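Local coordinates for protein D-mandelate dehydrogenase (Rhodotorula graminis, PDB 2W2K) that probably interconverts D-mandelate and its 2-oxo acid with a nicotinamide cofactor, as a D-isomer specific 2-hydroxyacid dehydrogenase, at residues N62-E65 / S66-W69; N70-L73 / I74-P78; T320-N323 / I324-L328; L94-D97 / A98-R102; T35-D38 / G39-A43. All coordinates share one frame; numbering follows the deposited sequence.

Contact 1 (N62-E65 / S66-W69); sequences NGTE and SYPW
From G63 to Y67 the backbone winds through a short 3-10 turn, defined by two bonds between residues three apart. S66 N donates to G63 O at 3.1 Å, and Y67 N donates to T64 O at 3.2 Å. Each donor stands well above the plane of its carbonyl, the second by 61°, so neither uses a lone-pair direction. G63 enters the turn with a phi of 79°, a conformation that costs little in the absence of a side chain.

The side chain of S66 adds a second grip on the same acceptor: S66 OG donates to G63 O at 2.7 Å, nearly along the C=O axis. Its chi1 of 69° places OG between the backbone N and the carbonyl carbon, which turns the hydroxyl back over the turn. The same oxygen accepts from W69 NE1 at 2.9 Å, with S66 OG lying close to the indole plane.

Y67 folds back across T64. The CA of T64 lies 3.9 Å from the centroid of the Y67 ring, directly over one face, which makes it a CH-pi contact. T64 CG2 comes in beside it, 3.8 Å from Y67 CE2. Y67 OH reaches on to K57 NZ, and W93 stacks with the ring.

A relay thus runs from the indole N-H through the serine hydroxyl to a doubly held carbonyl. It gives polar atoms of the buried S66 and W69 their partners, and each bond in such a relay would probably strengthen the next.

Contact 2 (N70-L73 / I74-P78); sequences NADL and ISHLP
Main-chain bonds wind N70-L73 onto I74-P78: I74 N donates to N70 O at 3.0 Å, and S75 N donates to A71 O at 3.0 Å. The spacing then tightens, H76 N reaching L73 O three residues back, and a type I turn from I74 to L77 leads the chain away from this short helix.

Polar side chains work at both ends. N70 is the N-cap, its OD1 accepting from L73 N at 3.0 Å. At the other end S75 OG, set between its own backbone N and carbonyl carbon by a chi1 of 81°, turns back to donate to D72 O at 2.8 Å, tilted 27° from the carbonyl plane. That hydroxyl also lies over the centre of one face of the H76 ring, and H76 CD2 approaches D72 O at 3.2 Å.

The carboxylate of D72 and the H76 ring stand nearly perpendicular, at 86°. A water bridges them, donating to D72 OD2 at 2.8 Å but only weakly linked to H76 NE2. The direct charged partner of D72 is K41.

Between the two segments apolar contact is slight, but L73 packs on H37 and F40 of helix 37-45.

With K41 and a water both at its OD2, D72 probably remains ionised, and its charge may favour a protonated H76.

Contact 3 (T320-N323 / I324-L328); sequences TMTN and IDRFL
T322 and R326 meet one turn apart on helix 310-330, the long C-terminal helix, as an i to i+4 pair. Three firm main-chain bonds carry the winding here. D325 N donates to M321 O at 3.1 Å, R326 N to T322 O at 3.0 Å, and F327 N to N323 O at 3.1 Å. The bond from I324 N to T320 O is weak at 3.4 Å, and a wider pi-type turn follows at 326-328.

The side-chain meeting is aliphatic. T322 CG2 touches R326 CD at 3.8 Å, the two chains crossing at a slant, while R326 CG rests 3.3 Å from T322 O. With T322 chi1 at -57° the methyl is directed at the arginine chain, and OG1 turns back along the helix to bond R318 O. The methylenes of R326 lean outward and back over T322, and the bend at chi3 (61°) turns the guanidinium away, NE bonding P333 O of the loop after the helix. I324 CD1 packs near T320 O at 3.8 Å, and D325 sends OD2 to a salt bridge with K26.

The buried flank of the helix meets the N-terminal parallel sheet and one of its helices: T320, M321 and I324 pack on I56 of strand 54-57, F327 and L328 on V83 of strand 83-86, and M321 and I324 on F23 of helix 17-26.

Contact 4 (L94-D97 / A98-R102); sequences LDLD and ALNER
The carboxylate of D95 is the flat group of this contact, and A98 covers one of its faces. The methyl A98 CB is 3.6 Å from D95 CG and almost as near to both oxygens, as expected of a group lying above the plane rather than at its rim. A98 N comes from the same side, meeting D95 OD1 at 3.1 Å from 58° above the carboxylate plane. D95 is therefore the N-cap of helix 96-101, and its chi1 of -174° swings the carboxylate beside its own carbonyl carbon, towards the first turn. The amide of N100 is the other flat group; it crosses the end of the L96 side chain at a slant in van der Waals contact.

Main-chain bonds start the helix from the cap onward. L99 N donates to D95 O at 3.2 Å, in the carbonyl plane. N100 N follows with L96 O at 3.0 Å, an almost straight bond of 176°, and E101 N with D97 O.

Apolar contact is looser, L94 CD1 approaching L99 CD2 at 4.3 Å. L94, L96 and L99 all touch F106 of strand 105-107, the strand after this helix in a beta-alpha-beta unit, whereas A98 turns to I74.

Exchanging D95 for an alanine would probably leave A98 N without its capping acceptor and strip the carboxylate cover from the A98 methyl. A negative group at the N-terminal end of a helix should also be stabilised by the N-H groups and the helix dipole at this end, so the cap is likely to be favourable in charge as well as in geometry.

Contact 5 (T35-D38 / G39-A43); sequences TTHD and GFKQA
T36 N-caps the helix that G39 and F40 continue: F40 N donates to T36 O at 3.0 Å, K41 N to H37 O at 3.1 Å, and Q42 N to D38 O at 3.2 Å. The cap itself is the bond from G39 N to T36 OG1, also 3.2 Å long. T36 chi1 of 68° puts OG1 between its backbone N and carbonyl carbon, facing that amide. A side chain at G39 would begin close to both T35 OG1 and T36 OG1, so the bare CA suits this crowded start.

Helix 37-45 lies in the connection between the parallel strands 28-31 and 54-57, with F40 buried beneath it against L34, Y49 and L73. K41 runs back across H37 where the helix meets L73 of helix 71-74. K41 CG lies over one face of the imidazole, and K41 CD touches H37 NE2 at 3.7 Å, while the other nitrogen of that ring, ND1, is bonded to S66 O.

Alongside, D38 and K41 point the same way. D38 OD1 is 3.5 Å from K41 CE, but its salt bridge to K41 NZ is long at 3.8 Å, and the firmer ionic partner is D72. Shortening K41 to an alanine is likely to leave D72 without its ionic mate and to uncover one face of H37. The lysine chain is bent at chi3 (-56°), which carries NZ off the helix towards D72.

All five contacts are local and sequential, so none nests within or crosses another. From the N terminus, contact 5 starts helix 37-45, contact 1 closes the turn in the loop after strand 54-57, and contact 2 carries on directly into helix 71-74 and its exit. Contact 4 begins helix 96-101, and contact 3 lies far along the chain in helix 310-330. In space, contacts 5, 1 and 2 form a cluster, joined by the H37–S66 bond, the K41–D72 salt bridge and L73 packing. Contact 4 joins through backbone pairing of W69 with D95 and a weak bond from R102 to L77 O, tying helices 37-45, 71-74 and 96-101 together. Contact 3 touches none of them; its nearest atoms are about 9 Å from contact 1.

Contact 1 (N62-E65 / S66-W69)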
loop_
_atom_site.group_PDB
_atom_site.type_symbol
_atom_site.label_atom_id
_atom_site.label_comp_id
_atom_site.label_asym_id
_atom_site.label_seq_id
_atom_site.Cartn_x
_atom_site.Cartn_y
_atom_site.Cartn_z
ATOM N N ASN B 62 6.178 26.790 -5.996
ATOM C CA ASN B 62 6.035 28.254 -6.084
ATOM C C ASN B 62 7.376 28.898 -6.395
ATOM O O ASN B 62 8.401 28.496 -5.831
ATOM C CB ASN B 62 5.534 28.883 -4.764
ATOM C CG ASN B 62 4.068 28.544 -4.409
ATOM O OD1 ASN B 62 3.375 27.776 -5.086
ATOM N ND2 ASN B 62 3.622 29.097 -3.275
ATOM N N GLY B 63 7.356 29.921 -7.254
ATOM C CA GLY B 63 8.551 30.727 -7.529
ATOM C C GLY B 63 9.569 30.127 -8.496
ATOM O O GLY B 63 10.709 30.595 -8.556
ATOM N N THR B 64 9.163 29.103 -9.264
ATOM C CA THR B 64 10.108 28.353 -10.107
ATOM C C THR B 64 10.653 29.178 -11.294
ATOM O O THR B 64 11.710 28.849 -11.845
ATOM C CB THR B 64 9.521 26.994 -10.646
ATOM O OG1 THR B 64 8.391 27.256 -11.476
ATOM C CG2 THR B 64 9.093 26.046 -9.496
ATOM N N GLU B 65 9.917 30.222 -11.688
ATOM C CA GLU B 65 10.362 31.184 -12.715
ATOM C C GLU B 65 11.705 31.843 -12.353
ATOM O O GLU B 65 12.472 32.253 -13.237
ATOM C CB GLU B 65 9.302 32.275 -12.949
ATOM C CG GLU B 65 7.923 31.788 -13.459
ATOM C CD GLU B 65 6.926 31.465 -12.358
ATOM O OE1 GLU B 65 7.321 31.268 -11.192
ATOM O OE2 GLU B 65 5.728 31.357 -12.694
ATOM N N SER B 66 11.984 31.962 -11.055
ATOM C CA SER B 66 13.273 32.519 -10.590
ATOM C C SER B 66 14.532 31.645 -10.777
ATOM O O SER B 66 15.641 32.181 -10.726
ATOM C CB SER B 66 13.177 33.013 -9.125
ATOM O OG SER B 66 13.030 31.946 -8.199
ATOM N N TYR B 67 14.369 30.333 -10.985
ATOM C CA TYR B 67 15.500 29.390 -10.962
ATOM C C TYR B 67 16.447 29.587 -12.186
ATOM O O TYR B 67 15.988 29.979 -13.264
ATOM C CB TYR B 67 15.032 27.926 -10.949
ATOM C CG TYR B 67 14.193 27.396 -9.783
ATOM C CD1 TYR B 67 13.982 28.131 -8.603
ATOM C CD2 TYR B 67 13.606 26.127 -9.879
ATOM C CE1 TYR B 67 13.181 27.594 -7.540
ATOM C CE2 TYR B 67 12.831 25.595 -8.849
ATOM C CZ TYR B 67 12.618 26.333 -7.685
ATOM O OH TYR B 67 11.840 25.774 -6.694
ATOM N N PRO B 68 17.756 29.311 -12.014
ATOM C CA PRO B 68 18.436 28.920 -10.773
ATOM C C PRO B 68 18.795 30.134 -9.911
ATOM O O PRO B 68 18.953 31.256 -10.443
ATOM C CB PRO B 68 19.726 28.254 -11.280
ATOM C CG PRO B 68 20.048 29.019 -12.557
ATOM C CD PRO B 68 18.694 29.347 -13.164
ATOM N N TRP B 69 18.908 29.902 -8.603
ATOM C CA TRP B 69 19.544 30.850 -7.675
ATOM C C TRP B 69 21.066 30.612 -7.745
ATOM O O TRP B 69 21.685 30.039 -6.834
ATOM C CB TRP B 69 18.932 30.733 -6.241
ATOM C CG TRP B 69 17.572 31.443 -6.140
ATOM C CD1 TRP B 69 16.401 31.091 -6.796
ATOM C CD2 TRP B 69 17.251 32.625 -5.369
ATOM N NE1 TRP B 69 15.393 31.978 -6.474
ATOM C CE2 TRP B 69 15.885 32.926 -5.611
ATOM C CE3 TRP B 69 17.988 33.469 -4.524
ATOM C CZ2 TRP B 69 15.239 34.038 -5.026
ATOM C CZ3 TRP B 69 17.328 34.574 -3.923
ATOM C CH2 TRP B 69 15.976 34.841 -4.190
HETATM O O HOH W 1 13.403 29.368 -14.465
#

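Contact 2 (N70-L73 / I74-P78)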
loop_
_atom_site.group_PDB
_atom_site.type_symbol
_atom_site.label_atom_id
_atom_site.label_comp_id
_atom_site.label_asym_id
_atom_site.label_seq_id
_atom_site.Cartn_x
_atom_site.Cartn_y
_atom_site.Cartn_z
ATOM N N ASN B 70 21.652 31.031 -8.872
ATOM C CA ASN B 70 23.097 30.901 -9.099
ATOM C C ASN B 70 23.906 32.067 -8.508
ATOM O O ASN B 70 23.329 33.033 -7.976
ATOM C CB ASN B 70 23.426 30.684 -10.614
ATOM C CG ASN B 70 22.930 31.817 -11.532
ATOM O OD1 ASN B 70 22.471 32.871 -11.087
ATOM N ND2 ASN B 70 23.044 31.596 -12.842
ATOM N N ALA B 71 25.232 31.977 -8.603
ATOM C CA ALA B 71 26.132 33.058 -8.151
ATOM C C ALA B 71 25.803 34.448 -8.744
ATOM O O ALA B 71 25.860 35.462 -8.012
ATOM C CB ALA B 71 27.595 32.688 -8.437
ATOM N N ASP B 72 25.497 34.510 -10.051
ATOM C CA ASP B 72 25.183 35.802 -10.712
ATOM C C ASP B 72 23.911 36.466 -10.151
ATOM O O ASP B 72 23.912 37.666 -9.892
ATOM C CB ASP B 72 25.086 35.690 -12.246
ATOM C CG ASP B 72 25.046 37.077 -12.942
ATOM O OD1 ASP B 72 26.000 37.877 -12.781
ATOM O OD2 ASP B 72 24.064 37.381 -13.641
ATOM N N LEU B 73 22.834 35.685 -10.003
ATOM C CA LEU B 73 21.588 36.176 -9.368
ATOM C C LEU B 73 21.852 36.682 -7.930
ATOM O O LEU B 73 21.446 37.808 -7.556
ATOM C CB LEU B 73 20.515 35.062 -9.399
ATOM C CG LEU B 73 19.095 35.371 -8.863
ATOM C CD1 LEU B 73 18.054 34.486 -9.482
ATOM C CD2 LEU B 73 19.047 35.243 -7.318
ATOM N N ILE B 74 22.516 35.845 -7.137
ATOM C CA ILE B 74 22.815 36.129 -5.716
ATOM C C ILE B 74 23.661 37.410 -5.514
ATOM O O ILE B 74 23.483 38.143 -4.515
ATOM C CB ILE B 74 23.459 34.863 -5.039
ATOM C CG1 ILE B 74 22.395 33.750 -4.881
ATOM C CG2 ILE B 74 24.121 35.174 -3.698
ATOM C CD1 ILE B 74 22.957 32.351 -4.520
ATOM N N SER B 75 24.555 37.683 -6.468
ATOM C CA SER B 75 25.421 38.870 -6.427
ATOM C C SER B 75 24.638 40.199 -6.429
ATOM O O SER B 75 25.190 41.250 -6.067
ATOM C CB SER B 75 26.464 38.854 -7.571
ATOM O OG SER B 75 25.909 39.297 -8.813
ATOM N N HIS B 76 23.368 40.164 -6.832
ATOM C CA HIS B 76 22.556 41.395 -6.893
ATOM C C HIS B 76 21.548 41.539 -5.742
ATOM O O HIS B 76 20.747 42.457 -5.771
ATOM C CB HIS B 76 21.829 41.502 -8.240
ATOM C CG HIS B 76 22.766 41.530 -9.416
ATOM N ND1 HIS B 76 23.709 42.521 -9.587
ATOM C CD2 HIS B 76 22.930 40.672 -10.451
ATOM C CE1 HIS B 76 24.406 42.280 -10.686
ATOM N NE2 HIS B 76 23.954 41.163 -11.227
ATOM N N LEU B 77 21.559 40.628 -4.769
ATOM C CA LEU B 77 20.652 40.758 -3.613
ATOM C C LEU B 77 21.092 41.919 -2.691
ATOM O O LEU B 77 22.296 42.181 -2.557
ATOM C CB LEU B 77 20.564 39.423 -2.856
ATOM C CG LEU B 77 19.945 38.219 -3.575
ATOM C CD1 LEU B 77 20.441 36.886 -2.960
ATOM C CD2 LEU B 77 18.393 38.287 -3.567
ATOM N N PRO B 78 20.134 42.636 -2.062
ATOM C CA PRO B 78 20.553 43.755 -1.186
ATOM C C PRO B 78 21.340 43.282 0.064
ATOM O O PRO B 78 21.055 42.215 0.620
ATOM C CB PRO B 78 19.216 44.409 -0.783
ATOM C CG PRO B 78 18.188 43.299 -0.903
ATOM C CD PRO B 78 18.665 42.470 -2.093
HETATM O O HOH W 2 23.424 39.968 -14.351
#

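Contact 3 (T320-N323 / I324-L328)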
loop_
_atom_site.group_PDB
_atom_site.type_symbol
_atom_site.label_atom_id
_atom_site.label_comp_id
_atom_site.label_asym_id
_atom_site.label_seq_id
_atom_site.Cartn_x
_atom_site.Cartn_y
_atom_site.Cartn_z
ATOM N N THR B 320 8.161 27.761 7.579
ATOM C CA THR B 320 8.690 28.974 6.890
ATOM C C THR B 320 8.369 30.268 7.659
ATOM O O THR B 320 9.270 31.093 7.896
ATOM C CB THR B 320 8.242 29.082 5.405
ATOM O OG1 THR B 320 6.802 29.020 5.303
ATOM C CG2 THR B 320 8.907 27.949 4.533
ATOM N N MET B 321 7.097 30.442 8.050
ATOM C CA MET B 321 6.663 31.659 8.775
ATOM C C MET B 321 7.314 31.764 10.163
ATOM O O MET B 321 7.833 32.830 10.530
ATOM C CB MET B 321 5.130 31.722 8.894
ATOM C CG MET B 321 4.375 31.943 7.561
ATOM S SD MET B 321 2.592 32.257 7.800
ATOM C CE MET B 321 1.846 30.806 7.067
ATOM N N THR B 322 7.297 30.656 10.925
ATOM C CA THR B 322 7.885 30.604 12.274
ATOM C C THR B 322 9.399 30.826 12.295
ATOM O O THR B 322 9.916 31.538 13.167
ATOM C CB THR B 322 7.491 29.261 13.029
ATOM O OG1 THR B 322 6.055 29.146 13.094
ATOM C CG2 THR B 322 8.071 29.221 14.443
ATOM N N ASN B 323 10.114 30.222 11.339
ATOM C CA ASN B 323 11.558 30.449 11.196
ATOM C C ASN B 323 11.920 31.946 11.084
ATOM O O ASN B 323 12.809 32.457 11.813
ATOM C CB ASN B 323 12.113 29.664 9.999
ATOM C CG ASN B 323 12.540 28.213 10.354
ATOM O OD1 ASN B 323 12.283 27.262 9.583
ATOM N ND2 ASN B 323 13.192 28.051 11.483
ATOM N N ILE B 324 11.233 32.653 10.192
ATOM C CA ILE B 324 11.524 34.091 9.954
ATOM C C ILE B 324 11.142 34.976 11.178
ATOM O O ILE B 324 11.892 35.905 11.564
ATOM C CB ILE B 324 10.883 34.569 8.612
ATOM C CG1 ILE B 324 11.577 33.886 7.404
ATOM C CG2 ILE B 324 10.955 36.097 8.462
ATOM C CD1 ILE B 324 10.792 34.020 6.083
ATOM N N ASP B 325 10.013 34.660 11.809
ATOM C CA ASP B 325 9.556 35.370 13.034
ATOM C C ASP B 325 10.578 35.223 14.173
ATOM O O ASP B 325 11.028 36.231 14.751
ATOM C CB ASP B 325 8.170 34.836 13.463
ATOM C CG ASP B 325 7.468 35.711 14.523
ATOM O OD1 ASP B 325 8.108 36.489 15.266
ATOM O OD2 ASP B 325 6.233 35.608 14.618
ATOM N N ARG B 326 10.934 33.975 14.488
ATOM C CA ARG B 326 12.006 33.673 15.466
ATOM C C ARG B 326 13.303 34.469 15.196
ATOM O O ARG B 326 13.807 35.148 16.087
ATOM C CB ARG B 326 12.335 32.176 15.514
ATOM C CG ARG B 326 11.252 31.321 16.174
ATOM C CD ARG B 326 11.525 29.802 16.024
ATOM N NE ARG B 326 12.785 29.370 16.643
ATOM C CZ ARG B 326 12.926 28.891 17.885
ATOM N NH1 ARG B 326 11.879 28.769 18.695
ATOM N NH2 ARG B 326 14.133 28.528 18.310
ATOM N N PHE B 327 13.822 34.372 13.965
ATOM C CA PHE B 327 15.155 34.886 13.601
ATOM C C PHE B 327 15.236 36.424 13.473
ATOM O O PHE B 327 16.270 37.014 13.799
ATOM C CB PHE B 327 15.627 34.204 12.295
ATOM C CG PHE B 327 17.120 34.276 12.060
ATOM C CD1 PHE B 327 18.000 33.426 12.743
ATOM C CD2 PHE B 327 17.651 35.187 11.139
ATOM C CE1 PHE B 327 19.382 33.477 12.522
ATOM C CE2 PHE B 327 19.044 35.243 10.904
ATOM C CZ PHE B 327 19.908 34.387 11.594
ATOM N N LEU B 328 14.162 37.072 13.023
ATOM C CA LEU B 328 14.151 38.554 12.891
ATOM C C LEU B 328 13.544 39.336 14.061
ATOM O O LEU B 328 13.920 40.505 14.286
ATOM C CB LEU B 328 13.438 38.997 11.589
ATOM C CG LEU B 328 14.092 38.632 10.242
ATOM C CD1 LEU B 328 13.338 39.311 9.086
ATOM C CD2 LEU B 328 15.592 39.003 10.222
#

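Contact 4 (L94-D97 / A98-R102)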
loop_
_atom_site.group_PDB
_atom_site.type_symbol
_atom_site.label_atom_id
_atom_site.label_comp_id
_atom_site.label_asym_id
_atom_site.label_seq_id
_atom_site.Cartn_x
_atom_site.Cartn_y
_atom_site.Cartn_z
ATOM N N LEU B 94 19.638 25.852 -5.834
ATOM C CA LEU B 94 20.297 26.869 -4.983
ATOM C C LEU B 94 21.814 26.674 -4.805
ATOM O O LEU B 94 22.258 25.581 -4.425
ATOM C CB LEU B 94 19.636 26.918 -3.597
ATOM C CG LEU B 94 20.187 27.893 -2.527
ATOM C CD1 LEU B 94 19.868 29.326 -2.886
ATOM C CD2 LEU B 94 19.607 27.564 -1.144
ATOM N N ASP B 95 22.585 27.747 -5.047
ATOM C CA ASP B 95 24.026 27.782 -4.750
ATOM C C ASP B 95 24.178 28.229 -3.288
ATOM O O ASP B 95 24.334 29.435 -2.985
ATOM C CB ASP B 95 24.790 28.707 -5.733
ATOM C CG ASP B 95 26.323 28.666 -5.551
ATOM O OD1 ASP B 95 26.814 28.278 -4.465
ATOM O OD2 ASP B 95 27.052 29.079 -6.503
ATOM N N LEU B 96 24.090 27.255 -2.377
ATOM C CA LEU B 96 24.087 27.546 -0.925
ATOM C C LEU B 96 25.387 28.181 -0.406
ATOM O O LEU B 96 25.356 29.066 0.474
ATOM C CB LEU B 96 23.731 26.283 -0.107
ATOM C CG LEU B 96 23.610 26.404 1.430
ATOM C CD1 LEU B 96 22.561 27.473 1.867
ATOM C CD2 LEU B 96 23.275 25.036 2.035
ATOM N N ASP B 97 26.534 27.753 -0.936
ATOM C CA ASP B 97 27.794 28.401 -0.520
ATOM C C ASP B 97 27.867 29.897 -0.913
ATOM O O ASP B 97 28.363 30.723 -0.133
ATOM C CB ASP B 97 29.029 27.620 -1.007
ATOM C CG ASP B 97 29.173 26.233 -0.331
ATOM O OD1 ASP B 97 28.546 25.955 0.719
ATOM O OD2 ASP B 97 29.928 25.398 -0.867
ATOM N N ALA B 98 27.367 30.250 -2.092
ATOM C CA ALA B 98 27.337 31.659 -2.515
ATOM C C ALA B 98 26.413 32.523 -1.628
ATOM O O ALA B 98 26.726 33.689 -1.346
ATOM C CB ALA B 98 26.954 31.798 -3.984
ATOM N N LEU B 99 25.270 31.961 -1.225
ATOM C CA LEU B 99 24.334 32.653 -0.310
ATOM C C LEU B 99 24.961 32.902 1.072
ATOM O O LEU B 99 24.944 34.023 1.576
ATOM C CB LEU B 99 23.029 31.840 -0.193
ATOM C CG LEU B 99 21.840 32.525 0.499
ATOM C CD1 LEU B 99 21.325 33.754 -0.265
ATOM C CD2 LEU B 99 20.689 31.535 0.729
ATOM N N ASN B 100 25.531 31.859 1.681
ATOM C CA ASN B 100 26.215 31.993 2.982
ATOM C C ASN B 100 27.413 32.970 2.971
ATOM O O ASN B 100 27.673 33.639 3.990
ATOM C CB ASN B 100 26.680 30.618 3.506
ATOM C CG ASN B 100 25.529 29.703 3.973
ATOM O OD1 ASN B 100 24.378 30.125 4.220
ATOM N ND2 ASN B 100 25.851 28.422 4.091
ATOM N N GLU B 101 28.127 33.055 1.836
ATOM C CA GLU B 101 29.235 34.023 1.648
ATOM C C GLU B 101 28.791 35.472 1.839
ATOM O O GLU B 101 29.572 36.300 2.332
ATOM C CB GLU B 101 29.912 33.826 0.271
ATOM C CG GLU B 101 31.054 34.827 -0.096
ATOM C CD GLU B 101 31.699 34.521 -1.463
ATOM O OE1 GLU B 101 30.982 34.517 -2.485
ATOM O OE2 GLU B 101 32.922 34.262 -1.511
ATOM N N ARG B 102 27.524 35.772 1.503
ATOM C CA ARG B 102 26.928 37.106 1.698
ATOM C C ARG B 102 26.364 37.328 3.111
ATOM O O ARG B 102 25.712 38.352 3.381
ATOM C CB ARG B 102 25.816 37.375 0.659
ATOM C CG ARG B 102 26.298 37.565 -0.767
ATOM C CD ARG B 102 25.164 37.971 -1.711
ATOM N NE ARG B 102 24.835 39.405 -1.726
ATOM C CZ ARG B 102 25.552 40.360 -2.325
ATOM N NH1 ARG B 102 26.719 40.087 -2.937
ATOM N NH2 ARG B 102 25.123 41.618 -2.274
#

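Contact 5 (T35-D38 / G39-A43)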
loop_
_atom_site.group_PDB
_atom_site.type_symbol
_atom_site.label_atom_id
_atom_site.label_comp_id
_atom_site.label_asym_id
_atom_site.label_seq_id
_atom_site.Cartn_x
_atom_site.Cartn_y
_atom_site.Cartn_z
ATOM N N THR B 35 8.286 37.072 -13.748
ATOM C CA THR B 35 8.073 36.776 -15.185
ATOM C C THR B 35 9.052 35.683 -15.677
ATOM O O THR B 35 8.652 34.540 -15.898
ATOM C CB THR B 35 8.182 38.062 -16.094
ATOM O OG1 THR B 35 9.462 38.693 -15.927
ATOM C CG2 THR B 35 7.081 39.076 -15.769
ATOM N N THR B 36 10.329 36.040 -15.847
ATOM C CA THR B 36 11.390 35.068 -16.209
ATOM C C THR B 36 12.602 35.234 -15.286
ATOM O O THR B 36 12.722 36.254 -14.605
ATOM C CB THR B 36 11.856 35.224 -17.697
ATOM O OG1 THR B 36 12.546 36.475 -17.871
ATOM C CG2 THR B 36 10.665 35.141 -18.660
ATOM N N HIS B 37 13.482 34.235 -15.261
ATOM C CA HIS B 37 14.711 34.286 -14.470
ATOM C C HIS B 37 15.593 35.504 -14.805
ATOM O O HIS B 37 16.095 36.208 -13.892
ATOM C CB HIS B 37 15.501 32.977 -14.644
ATOM C CG HIS B 37 16.949 33.074 -14.252
ATOM N ND1 HIS B 37 17.397 32.852 -12.964
ATOM C CD2 HIS B 37 18.053 33.360 -14.988
ATOM C CE1 HIS B 37 18.711 32.999 -12.926
ATOM N NE2 HIS B 37 19.132 33.323 -14.138
ATOM N N ASP B 38 15.826 35.734 -16.103
ATOM C CA ASP B 38 16.683 36.855 -16.518
ATOM C C ASP B 38 16.035 38.201 -16.140
ATOM O O ASP B 38 16.737 39.154 -15.767
ATOM C CB ASP B 38 17.008 36.805 -18.031
ATOM C CG ASP B 38 18.213 35.875 -18.368
ATOM O OD1 ASP B 38 19.066 35.545 -17.498
ATOM O OD2 ASP B 38 18.309 35.485 -19.542
ATOM N N GLY B 39 14.708 38.268 -16.251
ATOM C CA GLY B 39 13.935 39.456 -15.850
ATOM C C GLY B 39 14.007 39.767 -14.347
ATOM O O GLY B 39 14.019 40.948 -13.961
ATOM N N PHE B 40 14.069 38.714 -13.515
ATOM C CA PHE B 40 14.254 38.827 -12.031
ATOM C C PHE B 40 15.649 39.331 -11.683
ATOM O O PHE B 40 15.806 40.184 -10.804
ATOM C CB PHE B 40 13.985 37.462 -11.353
ATOM C CG PHE B 40 14.036 37.473 -9.817
ATOM C CD1 PHE B 40 13.218 38.329 -9.055
ATOM C CD2 PHE B 40 14.860 36.581 -9.150
ATOM C CE1 PHE B 40 13.253 38.300 -7.636
ATOM C CE2 PHE B 40 14.912 36.527 -7.727
ATOM C CZ PHE B 40 14.113 37.397 -6.976
ATOM N N LYS B 41 16.678 38.818 -12.368
ATOM C CA LYS B 41 18.045 39.332 -12.145
ATOM C C LYS B 41 18.108 40.830 -12.450
ATOM O O LYS B 41 18.794 41.588 -11.749
ATOM C CB LYS B 41 19.102 38.580 -12.985
ATOM C CG LYS B 41 19.348 37.125 -12.566
ATOM C CD LYS B 41 20.698 36.579 -13.148
ATOM C CE LYS B 41 20.764 36.719 -14.694
ATOM N NZ LYS B 41 22.073 36.205 -15.278
ATOM N N GLN B 42 17.392 41.259 -13.497
ATOM C CA GLN B 42 17.433 42.657 -13.929
ATOM C C GLN B 42 16.705 43.553 -12.915
ATOM O O GLN B 42 17.129 44.686 -12.649
ATOM C CB GLN B 42 16.816 42.811 -15.325
ATOM C CG GLN B 42 16.829 44.255 -15.857
ATOM C CD GLN B 42 15.975 44.459 -17.114
ATOM O OE1 GLN B 42 16.161 45.439 -17.845
ATOM N NE2 GLN B 42 15.035 43.543 -17.367
ATOM N N ALA B 43 15.621 43.024 -12.356
ATOM C CA ALA B 43 14.854 43.685 -11.277
ATOM C C ALA B 43 15.720 43.946 -10.040
ATOM O O ALA B 43 15.720 45.075 -9.504
ATOM C CB ALA B 43 13.618 42.846 -10.927
#